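Local coordinates for phosphoribosylformylglycinamidine cyclo-ligase (Thermus thermophilus HB8, PDB 5AVM), which probably catalyses the ATP-dependent ring closure of formylglycinamidine ribonucleotide to 5-aminoimidazole ribonucleotide, a step of de novo purine synthesis, at residues E264-S269 with G318-R323; D175-L180 with V301-Q306; T67-E72 with S191-V196; S183-N188 with E215-P220. All coordinates share one frame; numbering follows the deposited sequence.

Contact 1. Residues E264-S269 with G318-R323; sequences EVRRGS and GFLVGR
Val-265 and Gly-322 face each other as a non-hydrogen-bonded pair of an antiparallel ladder, where strand 261-265 runs beside strand 319-326 and then leaves the sheet through a type II beta turn, Arg-266 to Ser-269. The neighbouring hydrogen-bonded pair, Glu-264 with Arg-323, is joined from Glu-264 N to Arg-323 O over 2.9 Å. On the other flank, Arg-266 N gives its hydrogen to Val-321 O at 3.0 Å, approaching 36° above the carbonyl plane. The same oxygen also receives a CA-H...O contact from Val-265 CA.

Arg-266 shows how a turn residue can lean back over a strand. From CB the chain sets out with CG beside the backbone N and anti to the carbonyl carbon (chi1 -56°), and it bends at chi3. The bend brings CZ to 4.0 Å from Leu-320 O. NH1 stops 3.7 Å from Gly-322 N, while NH2 lies 3.0 Å from Leu-320 O. Val-321 C lies over one face of the guanidinium.

Inside the turn, Ser-269 OG donates to Arg-266 O in the carbonyl plane, a short bond of 2.5 Å, and Ser-269 N also donates to that oxygen. With its hydroxyl held in this way, Ser-269 OG packs against the buried Val-321 side chain, 3.2 Å from Val-321 CB.

Contact 2. Residues D175-L180 with V301-Q306; sequences DALLAL and VLVLPQ
Leu-178 and Leu-302 make the close end of an antiparallel ladder between neighbouring strands 176-181 and 298-304 of the six-stranded mixed sheet. Leu-302 N donates to Leu-178 O across 2.6 Å, and Leu-178 N returns a bond of 2.8 Å to Leu-302 O, lying in the carbonyl plane on a lone pair. Their CB atoms meet at 4.0 Å. One residue on, Ala-179 and Val-301, a non-hydrogen-bonded pair, draw their CA atoms to 4.3 Å.

Toward the other end the ladder widens. The CA atoms of Ala-176 and Leu-304 stand 5.6 Å apart, and although Ala-176 N still holds Leu-304 O firmly, the return bond from Leu-304 N to Ala-176 O is weak at 3.3 Å. Leu-177 and Val-303 share one face with Ala-179 and Val-301. On the other face lie Ala-176, Leu-178, Leu-302 and Leu-304, and helix 306-313 packs there through Ala-309, Ala-312 and Leu-313.

Beyond the last pair, Asp-175 sets its side chain at about a right angle to that of Val-303, with Asp-175 CB 3.5 Å from Val-303 CG1. Asp-175 OD2 accepts from His-239 ND1 and Arg-172 N, while OD1 packs against Leu-304 C and Pro-305. The solvent side begins here, with the partly exposed Pro-305, N-cap of helix 306-313, and Gln-306. The Gln-306 chain leaves CB opposite the backbone N, then bends at chi2 (70°), which brings NE2 to 3.5 Å from Ala-176 CB.

Contact 3. Residues T67-E72 with S191-V196; sequences TLLALE and SLIRKV
Leu-69 and Arg-194 mark the nearest approach of two helical segments, their CA atoms 6.5 Å apart. The axes of 67-72 and 191-196 come no closer than 10.1 Å and diverge by 40° in their N-to-C directions. Arg-194 reaches across to residues 68, 69 and 72. Its CG sits beside the backbone N (chi1 -70°), and a bend at chi3 lays the guanidinium across the helix opposite.

Three kinds of contact follow along that one chain. The aliphatic part comes first, with Arg-194 CG 4.0 Å from Leu-69 CB. Next, Leu-68 covers one guanidinium face, its CB centred 3.4 Å above the plane, while Leu-68 CD1 touches NH1. At the edge, Glu-72 is gripped side-on: Arg-194 NE donates to Glu-72 OE1 at 2.9 Å and Arg-194 NH2 to Glu-72 OE2 at 3.0 Å. Both oxygens lie almost in the guanidinium plane but are met from above the carboxylate plane, the two groups being turned 66° apart. A weaker bond from NH2 to OE1 adds to the salt bridge. A leucine in place of Arg-194 would probably strand the Glu-72 carboxylate without its cation and uncover the Leu-68 side chain.

Beside the bridge, Leu-69 CD2 meets Ile-193 CG2, and both side chains continue onto Leu-217 of helix 213-218. Leu-68 also packs on Gly-143 of the second subunit. The whole is a helix-helix interface, apolar inside with a salt bridge at the exposed Glu-72, joining the N-terminal and C-terminal AIR synthase family regions.

Contact 4. Residues S183-N188 with E215-P220; sequences SGPHTN and EALLRP
Ser-183 and Pro-220 are brought together by a first torsion that points the hydroxyl inward: with chi1 at 71°, Ser-183 OG lies between its own backbone N and carbonyl carbon and donates to Pro-220 O at 2.6 Å. The bond belongs to the loop between strand 176-181 and helix 190-196 of the AIR synthase C-terminal family region, which packs on residues 215-220 with two bridging waters. In Arg-219, CG lies anti to the backbone N (chi1 177°), which carries its methylenes past the serine, with CD 3.4 Å from Ser-183 O.

Water 1 sits between the two segments. It donates to Ser-183 OG at 2.9 Å and to Arg-219 O, and accepts from His-186 N at 2.8 Å. Ser-183 OG thus receives one bond and gives another, while it also lies in the plane of the His-186 ring, at its edge. Replacing Ser-183 by alanine removes the hydroxyl, and Pro-220 O is then likely to lose its donor and water 1 one of its partners.

Farther along, contact turns apolar. Pro-185 and Leu-217 cross at about a right angle, Pro-185 CG meeting Leu-217 CD1 at 4.2 Å, and Ile-193 packs on both. The Arg-219 guanidinium is committed outside, NH2 forming a salt bridge with Glu-211. Water 2 makes the second bridge: it donates to Ser-183 O at 2.6 Å and to Ala-216 O at 2.8 Å, and accepts a weak bond of 3.3 Å from Arg-219 NH1.

Overall arrangement
The four contacts form two pairs. Contacts 1 and 2, their centres 9 Å apart, belong to one six-stranded mixed sheet: strands 319-326 and 176-181 are neighbours in it, and Val-321 N probably bonds to Leu-177 O. Contacts 3 and 4, 11 Å apart, meet through Ile-193, Leu-217, Leu-69 and Pro-185. Contacts 2 and 3 lie on opposite sides of the chain's centre, 32 Å between centres. Along the chain, contact 4 nests within the loop closed by contact 2, and only two residues separate 175-180 from 183-188. Strand 176-181 leads through residues 183-188 to helix 190-196, where contact 3 ties the C-terminal family region to the N-terminal one.

Contact 1. Residues E264-S269 with G318-R323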
loop_
_atom_site.group_PDB
_atom_site.type_symbol
_atom_site.label_atom_id
_atom_site.label_comp_id
_atom_site.label_asym_id
_atom_site.label_seq_id
_atom_site.Cartn_x
_atom_site.Cartn_y
_atom_site.Cartn_z
ATOM N N GLU B 264 16.129 -20.976 -21.252
ATOM C CA GLU B 264 15.707 -22.154 -22.001
ATOM C C GLU B 264 14.979 -23.091 -21.044
ATOM O O GLU B 264 15.601 -23.712 -20.186
ATOM C CB GLU B 264 16.939 -22.848 -22.569
ATOM C CG GLU B 264 16.664 -23.976 -23.529
ATOM C CD GLU B 264 17.951 -24.591 -24.046
ATOM O OE1 GLU B 264 18.579 -25.382 -23.302
ATOM O OE2 GLU B 264 18.339 -24.263 -25.191
ATOM N N VAL B 265 13.662 -23.191 -21.193
ATOM C CA VAL B 265 12.858 -24.040 -20.317
ATOM C C VAL B 265 12.367 -25.323 -20.987
ATOM O O VAL B 265 11.556 -25.271 -21.906
ATOM C CB VAL B 265 11.625 -23.262 -19.789
ATOM C CG1 VAL B 265 10.770 -24.161 -18.907
ATOM C CG2 VAL B 265 12.081 -22.035 -19.017
ATOM N N ARG B 266 12.849 -26.471 -20.517
ATOM C CA ARG B 266 12.434 -27.756 -21.076
ATOM C C ARG B 266 11.023 -28.100 -20.610
ATOM O O ARG B 266 10.784 -28.229 -19.413
ATOM C CB ARG B 266 13.379 -28.874 -20.632
ATOM C CG ARG B 266 14.844 -28.659 -20.967
ATOM C CD ARG B 266 15.621 -29.940 -20.692
ATOM N NE ARG B 266 15.392 -30.438 -19.336
ATOM C CZ ARG B 266 16.043 -30.009 -18.257
ATOM N NH1 ARG B 266 16.976 -29.069 -18.372
ATOM N NH2 ARG B 266 15.758 -30.518 -17.064
ATOM N N ARG B 267 10.096 -28.257 -21.552
ATOM C CA ARG B 267 8.707 -28.582 -21.221
ATOM C C ARG B 267 8.631 -29.943 -20.534
ATOM O O ARG B 267 9.279 -30.898 -20.963
ATOM C CB ARG B 267 7.848 -28.627 -22.487
ATOM C CG ARG B 267 8.336 -27.741 -23.613
ATOM C CD ARG B 267 7.566 -28.010 -24.891
ATOM N NE ARG B 267 6.232 -27.426 -24.857
ATOM C CZ ARG B 267 5.846 -26.436 -25.653
ATOM N NH1 ARG B 267 6.695 -25.931 -26.539
ATOM N NH2 ARG B 267 4.616 -25.954 -25.565
ATOM N N GLY B 268 7.839 -30.031 -19.470
ATOM C CA GLY B 268 7.696 -31.289 -18.757
ATOM C C GLY B 268 8.791 -31.596 -17.752
ATOM O O GLY B 268 8.871 -32.721 -17.253
ATOM N N SER B 269 9.635 -30.612 -17.448
ATOM C CA SER B 269 10.714 -30.814 -16.487
ATOM C C SER B 269 10.244 -30.508 -15.073
ATOM O O SER B 269 11.008 -30.623 -14.112
ATOM C CB SER B 269 11.927 -29.942 -16.839
ATOM O OG SER B 269 11.565 -28.588 -17.015
ATOM N N GLY B 318 12.614 -29.051 -5.502
ATOM C CA GLY B 318 12.725 -28.253 -6.709
ATOM C C GLY B 318 12.857 -29.075 -7.968
ATOM O O GLY B 318 12.816 -30.299 -7.918
ATOM N N PHE B 319 13.028 -28.402 -9.098
ATOM C CA PHE B 319 13.152 -29.077 -10.381
ATOM C C PHE B 319 14.075 -28.321 -11.335
ATOM O O PHE B 319 13.839 -27.143 -11.620
ATOM C CB PHE B 319 11.768 -29.198 -11.029
ATOM C CG PHE B 319 10.775 -29.965 -10.203
ATOM C CD1 PHE B 319 10.714 -31.356 -10.278
ATOM C CD2 PHE B 319 9.916 -29.299 -9.334
ATOM C CE1 PHE B 319 9.813 -32.071 -9.500
ATOM C CE2 PHE B 319 9.009 -30.001 -8.549
ATOM C CZ PHE B 319 8.956 -31.391 -8.630
ATOM N N LEU B 320 15.126 -28.981 -11.822
ATOM C CA LEU B 320 16.019 -28.337 -12.782
ATOM C C LEU B 320 15.156 -28.260 -14.031
ATOM O O LEU B 320 14.694 -29.283 -14.530
ATOM C CB LEU B 320 17.265 -29.193 -13.041
ATOM C CG LEU B 320 18.255 -28.693 -14.108
ATOM C CD1 LEU B 320 18.742 -27.301 -13.773
ATOM C CD2 LEU B 320 19.428 -29.646 -14.201
ATOM N N VAL B 321 14.932 -27.056 -14.538
ATOM C CA VAL B 321 14.062 -26.901 -15.692
ATOM C C VAL B 321 14.633 -26.101 -16.849
ATOM O O VAL B 321 13.902 -25.734 -17.765
ATOM C CB VAL B 321 12.738 -26.247 -15.260
ATOM C CG1 VAL B 321 12.111 -27.052 -14.129
ATOM C CG2 VAL B 321 12.991 -24.820 -14.803
ATOM N N GLY B 322 15.928 -25.826 -16.822
ATOM C CA GLY B 322 16.491 -25.062 -17.914
ATOM C C GLY B 322 17.903 -24.550 -17.743
ATOM O O GLY B 322 18.674 -25.042 -16.920
ATOM N N ARG B 323 18.231 -23.537 -18.532
ATOM C CA ARG B 323 19.559 -22.963 -18.508
ATOM C C ARG B 323 19.517 -21.558 -19.106
ATOM O O ARG B 323 18.626 -21.235 -19.892
ATOM C CB ARG B 323 20.486 -23.866 -19.323
ATOM C CG ARG B 323 21.968 -23.688 -19.088
ATOM C CD ARG B 323 22.732 -24.734 -19.879
ATOM N NE ARG B 323 24.174 -24.659 -19.671
ATOM C CZ ARG B 323 25.048 -25.493 -20.224
ATOM N NH1 ARG B 323 24.625 -26.467 -21.021
ATOM N NH2 ARG B 323 26.344 -25.358 -19.979
#

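Contact 2. Residues D175-L180 with V301-Q306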
loop_
_atom_site.group_PDB
_atom_site.type_symbol
_atom_site.label_atom_id
_atom_site.label_comp_id
_atom_site.label_asym_id
_atom_site.label_seq_id
_atom_site.Cartn_x
_atom_site.Cartn_y
_atom_site.Cartn_z
ATOM N N ASP B 175 23.966 -20.761 -16.052
ATOM C CA ASP B 175 23.275 -21.053 -14.808
ATOM C C ASP B 175 22.129 -22.023 -15.041
ATOM O O ASP B 175 21.595 -22.132 -16.148
ATOM C CB ASP B 175 22.710 -19.779 -14.173
ATOM C CG ASP B 175 23.768 -18.948 -13.490
ATOM O OD1 ASP B 175 24.726 -19.542 -12.941
ATOM O OD2 ASP B 175 23.631 -17.706 -13.488
ATOM N N ALA B 176 21.757 -22.723 -13.979
ATOM C CA ALA B 176 20.651 -23.660 -14.024
ATOM C C ALA B 176 19.382 -22.931 -13.566
ATOM O O ALA B 176 19.438 -22.018 -12.737
ATOM C CB ALA B 176 20.939 -24.842 -13.104
ATOM N N LEU B 177 18.240 -23.322 -14.121
ATOM C CA LEU B 177 16.975 -22.722 -13.735
ATOM C C LEU B 177 16.291 -23.723 -12.815
ATOM O O LEU B 177 15.871 -24.794 -13.247
ATOM C CB LEU B 177 16.101 -22.450 -14.963
ATOM C CG LEU B 177 16.697 -21.616 -16.101
ATOM C CD1 LEU B 177 15.623 -21.333 -17.119
ATOM C CD2 LEU B 177 17.257 -20.315 -15.571
ATOM N N LEU B 178 16.202 -23.378 -11.536
ATOM C CA LEU B 178 15.578 -24.246 -10.546
ATOM C C LEU B 178 14.238 -23.638 -10.149
ATOM O O LEU B 178 14.175 -22.533 -9.616
ATOM C CB LEU B 178 16.497 -24.369 -9.330
ATOM C CG LEU B 178 16.312 -25.487 -8.301
ATOM C CD1 LEU B 178 17.552 -25.514 -7.429
ATOM C CD2 LEU B 178 15.062 -25.281 -7.451
ATOM N N ALA B 179 13.163 -24.362 -10.423
ATOM C CA ALA B 179 11.839 -23.877 -10.100
ATOM C C ALA B 179 11.318 -24.524 -8.839
ATOM O O ALA B 179 11.536 -25.707 -8.603
ATOM C CB ALA B 179 10.888 -24.151 -11.250
ATOM N N LEU B 180 10.648 -23.725 -8.016
ATOM C CA LEU B 180 10.040 -24.209 -6.787
ATOM C C LEU B 180 8.566 -24.283 -7.173
ATOM O O LEU B 180 8.013 -23.330 -7.734
ATOM C CB LEU B 180 10.267 -23.222 -5.645
ATOM C CG LEU B 180 11.736 -22.948 -5.325
ATOM C CD1 LEU B 180 11.820 -22.089 -4.080
ATOM C CD2 LEU B 180 12.479 -24.271 -5.127
ATOM N N VAL B 301 11.447 -19.130 -9.919
ATOM C CA VAL B 301 12.537 -19.681 -10.713
ATOM C C VAL B 301 13.842 -19.138 -10.144
ATOM O O VAL B 301 13.974 -17.940 -9.901
ATOM C CB VAL B 301 12.439 -19.281 -12.212
ATOM C CG1 VAL B 301 13.582 -19.921 -12.997
ATOM C CG2 VAL B 301 11.091 -19.714 -12.791
ATOM N N LEU B 302 14.797 -20.031 -9.915
ATOM C CA LEU B 302 16.093 -19.653 -9.379
ATOM C C LEU B 302 17.178 -19.772 -10.445
ATOM O O LEU B 302 17.233 -20.749 -11.197
ATOM C CB LEU B 302 16.442 -20.541 -8.180
ATOM C CG LEU B 302 15.896 -20.159 -6.799
ATOM C CD1 LEU B 302 14.459 -19.719 -6.886
ATOM C CD2 LEU B 302 16.026 -21.349 -5.868
ATOM N N VAL B 303 18.032 -18.761 -10.516
ATOM C CA VAL B 303 19.134 -18.750 -11.463
ATOM C C VAL B 303 20.398 -18.851 -10.618
ATOM O O VAL B 303 20.689 -17.971 -9.808
ATOM C CB VAL B 303 19.152 -17.448 -12.278
ATOM C CG1 VAL B 303 20.146 -17.562 -13.416
ATOM C CG2 VAL B 303 17.758 -17.147 -12.804
ATOM N N LEU B 304 21.142 -19.933 -10.798
ATOM C CA LEU B 304 22.351 -20.164 -10.025
ATOM C C LEU B 304 23.288 -21.143 -10.739
ATOM O O LEU B 304 22.871 -21.837 -11.671
ATOM C CB LEU B 304 21.965 -20.729 -8.647
ATOM C CG LEU B 304 20.945 -21.886 -8.581
ATOM C CD1 LEU B 304 21.343 -23.036 -9.481
ATOM C CD2 LEU B 304 20.841 -22.379 -7.158
ATOM N N PRO B 305 24.569 -21.206 -10.315
ATOM C CA PRO B 305 25.537 -22.123 -10.931
ATOM C C PRO B 305 24.977 -23.549 -10.960
ATOM O O PRO B 305 24.157 -23.909 -10.117
ATOM C CB PRO B 305 26.752 -21.989 -10.019
ATOM C CG PRO B 305 26.702 -20.552 -9.638
ATOM C CD PRO B 305 25.233 -20.351 -9.312
ATOM N N GLN B 306 25.415 -24.358 -11.918
ATOM C CA GLN B 306 24.912 -25.724 -12.022
ATOM C C GLN B 306 25.094 -26.559 -10.750
ATOM O O GLN B 306 24.182 -27.280 -10.348
ATOM C CB GLN B 306 25.564 -26.446 -13.202
ATOM C CG GLN B 306 24.996 -27.838 -13.448
ATOM C CD GLN B 306 23.567 -27.816 -13.982
ATOM O OE1 GLN B 306 22.752 -28.676 -13.640
ATOM N NE2 GLN B 306 23.264 -26.840 -14.837
#

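Contact 3. Residues T67-E72 with S191-V196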
loop_
_atom_site.group_PDB
_atom_site.type_symbol
_atom_site.label_atom_id
_atom_site.label_comp_id
_atom_site.label_asym_id
_atom_site.label_seq_id
_atom_site.Cartn_x
_atom_site.Cartn_y
_atom_site.Cartn_z
ATOM N N THR B 67 -9.768 -12.208 -5.062
ATOM C CA THR B 67 -10.619 -11.759 -3.969
ATOM C C THR B 67 -12.097 -11.921 -4.290
ATOM O O THR B 67 -12.882 -12.336 -3.438
ATOM C CB THR B 67 -10.345 -10.284 -3.625
ATOM O OG1 THR B 67 -8.974 -10.129 -3.234
ATOM C CG2 THR B 67 -11.235 -9.835 -2.487
ATOM N N LEU B 68 -12.484 -11.593 -5.517
ATOM C CA LEU B 68 -13.880 -11.721 -5.914
ATOM C C LEU B 68 -14.269 -13.199 -5.942
ATOM O O LEU B 68 -15.370 -13.566 -5.525
ATOM C CB LEU B 68 -14.089 -11.068 -7.278
ATOM C CG LEU B 68 -13.731 -9.582 -7.239
ATOM C CD1 LEU B 68 -13.833 -8.972 -8.624
ATOM C CD2 LEU B 68 -14.656 -8.874 -6.261
ATOM N N LEU B 69 -13.356 -14.049 -6.410
ATOM C CA LEU B 69 -13.616 -15.483 -6.459
ATOM C C LEU B 69 -13.867 -16.032 -5.052
ATOM O O LEU B 69 -14.761 -16.858 -4.845
ATOM C CB LEU B 69 -12.431 -16.223 -7.085
ATOM C CG LEU B 69 -12.561 -17.750 -7.182
ATOM C CD1 LEU B 69 -13.727 -18.116 -8.100
ATOM C CD2 LEU B 69 -11.266 -18.343 -7.710
ATOM N N ALA B 70 -13.071 -15.562 -4.092
ATOM C CA ALA B 70 -13.173 -15.997 -2.698
ATOM C C ALA B 70 -14.475 -15.566 -2.031
ATOM O O ALA B 70 -15.111 -16.352 -1.325
ATOM C CB ALA B 70 -11.982 -15.468 -1.900
ATOM N N LEU B 71 -14.868 -14.315 -2.237
ATOM C CA LEU B 71 -16.100 -13.824 -1.639
ATOM C C LEU B 71 -17.265 -14.658 -2.161
ATOM O O LEU B 71 -18.064 -15.184 -1.384
ATOM C CB LEU B 71 -16.307 -12.345 -1.981
ATOM C CG LEU B 71 -15.366 -11.324 -1.337
ATOM C CD1 LEU B 71 -15.516 -9.995 -2.047
ATOM C CD2 LEU B 71 -15.670 -11.190 0.147
ATOM N N GLU B 72 -17.342 -14.781 -3.484
ATOM C CA GLU B 72 -18.393 -15.553 -4.135
ATOM C C GLU B 72 -18.516 -16.945 -3.518
ATOM O O GLU B 72 -19.613 -17.378 -3.161
ATOM C CB GLU B 72 -18.108 -15.674 -5.632
ATOM C CG GLU B 72 -18.109 -14.354 -6.380
ATOM C CD GLU B 72 -17.938 -14.537 -7.874
ATOM O OE1 GLU B 72 -16.866 -15.023 -8.300
ATOM O OE2 GLU B 72 -18.879 -14.201 -8.625
ATOM N N SER B 191 -8.815 -13.392 -13.194
ATOM C CA SER B 191 -9.854 -12.718 -13.962
ATOM C C SER B 191 -10.233 -13.678 -15.091
ATOM O O SER B 191 -11.412 -13.833 -15.442
ATOM C CB SER B 191 -9.335 -11.412 -14.549
ATOM O OG SER B 191 -10.339 -10.819 -15.353
ATOM N N LEU B 192 -9.215 -14.319 -15.658
ATOM C CA LEU B 192 -9.419 -15.289 -16.721
ATOM C C LEU B 192 -10.172 -16.442 -16.074
ATOM O O LEU B 192 -11.165 -16.928 -16.615
ATOM C CB LEU B 192 -8.064 -15.758 -17.280
ATOM C CG LEU B 192 -8.033 -16.755 -18.447
ATOM C CD1 LEU B 192 -9.162 -16.469 -19.430
ATOM C CD2 LEU B 192 -6.691 -16.669 -19.151
ATOM N N ILE B 193 -9.704 -16.844 -14.893
ATOM C CA ILE B 193 -10.308 -17.933 -14.125
ATOM C C ILE B 193 -11.795 -17.729 -13.826
ATOM O O ILE B 193 -12.604 -18.616 -14.080
ATOM C CB ILE B 193 -9.555 -18.143 -12.784
ATOM C CG1 ILE B 193 -8.202 -18.804 -13.046
ATOM C CG2 ILE B 193 -10.385 -18.975 -11.834
ATOM C CD1 ILE B 193 -7.277 -18.808 -11.846
ATOM N N ARG B 194 -12.158 -16.572 -13.281
ATOM C CA ARG B 194 -13.555 -16.310 -12.948
ATOM C C ARG B 194 -14.458 -16.377 -14.172
ATOM O O ARG B 194 -15.639 -16.715 -14.064
ATOM C CB ARG B 194 -13.697 -14.957 -12.242
ATOM C CG ARG B 194 -13.112 -14.930 -10.824
ATOM C CD ARG B 194 -13.451 -13.633 -10.098
ATOM N NE ARG B 194 -14.885 -13.499 -9.833
ATOM C CZ ARG B 194 -15.613 -12.437 -10.169
ATOM N NH1 ARG B 194 -15.047 -11.409 -10.790
ATOM N NH2 ARG B 194 -16.908 -12.400 -9.885
ATOM N N LYS B 195 -13.897 -16.062 -15.335
ATOM C CA LYS B 195 -14.649 -16.123 -16.583
ATOM C C LYS B 195 -14.808 -17.577 -17.017
ATOM O O LYS B 195 -15.899 -18.012 -17.388
ATOM C CB LYS B 195 -13.927 -15.360 -17.692
ATOM C CG LYS B 195 -14.347 -15.797 -19.097
ATOM C CD LYS B 195 -13.572 -15.068 -20.186
ATOM C CE LYS B 195 -13.790 -15.715 -21.549
ATOM N NZ LYS B 195 -13.215 -17.095 -21.622
ATOM N N VAL B 196 -13.705 -18.320 -16.977
ATOM C CA VAL B 196 -13.708 -19.723 -17.372
ATOM C C VAL B 196 -14.612 -20.605 -16.496
ATOM O O VAL B 196 -15.331 -21.462 -17.013
ATOM C CB VAL B 196 -12.263 -20.289 -17.376
ATOM C CG1 VAL B 196 -12.284 -21.799 -17.475
ATOM C CG2 VAL B 196 -11.491 -19.715 -18.545
#

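Contact 4. Residues S183-N188 with E215-P220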
loop_
_atom_site.group_PDB
_atom_site.type_symbol
_atom_site.label_atom_id
_atom_site.label_comp_id
_atom_site.label_asym_id
_atom_site.label_seq_id
_atom_site.Cartn_x
_atom_site.Cartn_y
_atom_site.Cartn_z
ATOM N N SER B 183 1.462 -23.701 -5.775
ATOM C CA SER B 183 0.371 -24.445 -5.149
ATOM C C SER B 183 -0.917 -24.348 -5.945
ATOM O O SER B 183 -1.979 -24.778 -5.494
ATOM C CB SER B 183 0.106 -23.897 -3.757
ATOM O OG SER B 183 -0.501 -22.622 -3.864
ATOM N N GLY B 184 -0.825 -23.774 -7.134
ATOM C CA GLY B 184 -2.005 -23.610 -7.954
ATOM C C GLY B 184 -1.888 -22.280 -8.652
ATOM O O GLY B 184 -0.773 -21.834 -8.923
ATOM N N PRO B 185 -3.008 -21.606 -8.942
ATOM C CA PRO B 185 -2.912 -20.314 -9.628
ATOM C C PRO B 185 -2.242 -19.221 -8.794
ATOM O O PRO B 185 -1.812 -18.198 -9.326
ATOM C CB PRO B 185 -4.371 -19.990 -9.956
ATOM C CG PRO B 185 -5.036 -21.360 -10.004
ATOM C CD PRO B 185 -4.410 -22.040 -8.820
ATOM N N HIS B 186 -2.133 -19.449 -7.491
ATOM C CA HIS B 186 -1.539 -18.459 -6.603
ATOM C C HIS B 186 -2.394 -17.203 -6.608
ATOM O O HIS B 186 -3.574 -17.266 -6.260
ATOM C CB HIS B 186 -0.101 -18.152 -7.024
ATOM C CG HIS B 186 0.903 -19.109 -6.456
ATOM N ND1 HIS B 186 2.261 -18.948 -6.618
ATOM C CD2 HIS B 186 0.744 -20.207 -5.680
ATOM C CE1 HIS B 186 2.896 -19.902 -5.962
ATOM N NE2 HIS B 186 1.999 -20.679 -5.383
ATOM N N THR B 187 -1.833 -16.069 -7.011
ATOM C CA THR B 187 -2.614 -14.837 -7.004
ATOM C C THR B 187 -2.560 -13.977 -8.260
ATOM O O THR B 187 -2.554 -12.747 -8.187
ATOM C CB THR B 187 -2.259 -13.949 -5.776
ATOM O OG1 THR B 187 -0.842 -13.923 -5.590
ATOM C CG2 THR B 187 -2.918 -14.483 -4.522
ATOM N N ASN B 188 -2.531 -14.620 -9.417
ATOM C CA ASN B 188 -2.529 -13.889 -10.671
ATOM C C ASN B 188 -3.315 -14.683 -11.708
ATOM O O ASN B 188 -3.249 -15.912 -11.730
ATOM C CB ASN B 188 -1.096 -13.639 -11.156
ATOM C CG ASN B 188 -0.446 -12.436 -10.477
ATOM O OD1 ASN B 188 -0.755 -11.284 -10.794
ATOM N ND2 ASN B 188 0.452 -12.701 -9.536
ATOM N N GLU B 215 -11.606 -25.648 -3.705
ATOM C CA GLU B 215 -10.384 -26.080 -3.047
ATOM C C GLU B 215 -9.114 -25.879 -3.860
ATOM O O GLU B 215 -8.091 -25.443 -3.328
ATOM C CB GLU B 215 -10.512 -27.550 -2.646
ATOM C CG GLU B 215 -11.332 -27.752 -1.397
ATOM C CD GLU B 215 -10.753 -26.990 -0.226
ATOM O OE1 GLU B 215 -9.608 -27.292 0.170
ATOM O OE2 GLU B 215 -11.437 -26.081 0.291
ATOM N N ALA B 216 -9.179 -26.194 -5.147
ATOM C CA ALA B 216 -8.017 -26.069 -6.010
ATOM C C ALA B 216 -7.707 -24.646 -6.454
ATOM O O ALA B 216 -6.549 -24.315 -6.709
ATOM C CB ALA B 216 -8.190 -26.962 -7.227
ATOM N N LEU B 217 -8.736 -23.805 -6.539
ATOM C CA LEU B 217 -8.571 -22.420 -6.984
ATOM C C LEU B 217 -8.315 -21.429 -5.855
ATOM O O LEU B 217 -7.775 -20.343 -6.088
ATOM C CB LEU B 217 -9.808 -21.981 -7.768
ATOM C CG LEU B 217 -9.660 -21.638 -9.251
ATOM C CD1 LEU B 217 -8.952 -22.748 -9.991
ATOM C CD2 LEU B 217 -11.048 -21.408 -9.833
ATOM N N LEU B 218 -8.706 -21.803 -4.640
ATOM C CA LEU B 218 -8.522 -20.945 -3.473
ATOM C C LEU B 218 -7.325 -21.328 -2.600
ATOM O O LEU B 218 -7.046 -20.664 -1.599
ATOM C CB LEU B 218 -9.804 -20.909 -2.629
ATOM C CG LEU B 218 -10.972 -20.158 -3.283
ATOM C CD1 LEU B 218 -12.163 -20.130 -2.340
ATOM C CD2 LEU B 218 -10.541 -18.741 -3.627
ATOM N N ARG B 219 -6.619 -22.393 -2.975
ATOM C CA ARG B 219 -5.435 -22.808 -2.231
ATOM C C ARG B 219 -4.517 -21.589 -2.206
ATOM O O ARG B 219 -4.155 -21.042 -3.256
ATOM C CB ARG B 219 -4.739 -23.982 -2.925
ATOM C CG ARG B 219 -3.455 -24.432 -2.245
ATOM C CD ARG B 219 -3.208 -25.908 -2.495
ATOM N NE ARG B 219 -4.189 -26.752 -1.801
ATOM C CZ ARG B 219 -4.864 -27.745 -2.376
ATOM N NH1 ARG B 219 -4.673 -28.026 -3.662
ATOM N NH2 ARG B 219 -5.731 -28.457 -1.667
ATOM N N PRO B 220 -4.136 -21.140 -1.003
ATOM C CA PRO B 220 -3.267 -19.973 -0.840
ATOM C C PRO B 220 -1.971 -19.933 -1.653
ATOM O O PRO B 220 -1.399 -20.966 -2.005
ATOM C CB PRO B 220 -3.000 -19.956 0.665
ATOM C CG PRO B 220 -4.257 -20.551 1.236
ATOM C CD PRO B 220 -4.504 -21.710 0.307
HETATM O O HOH W 1 -2.470 -21.532 -5.685
HETATM O O HOH W 2 -4.252 -25.890 -6.121
#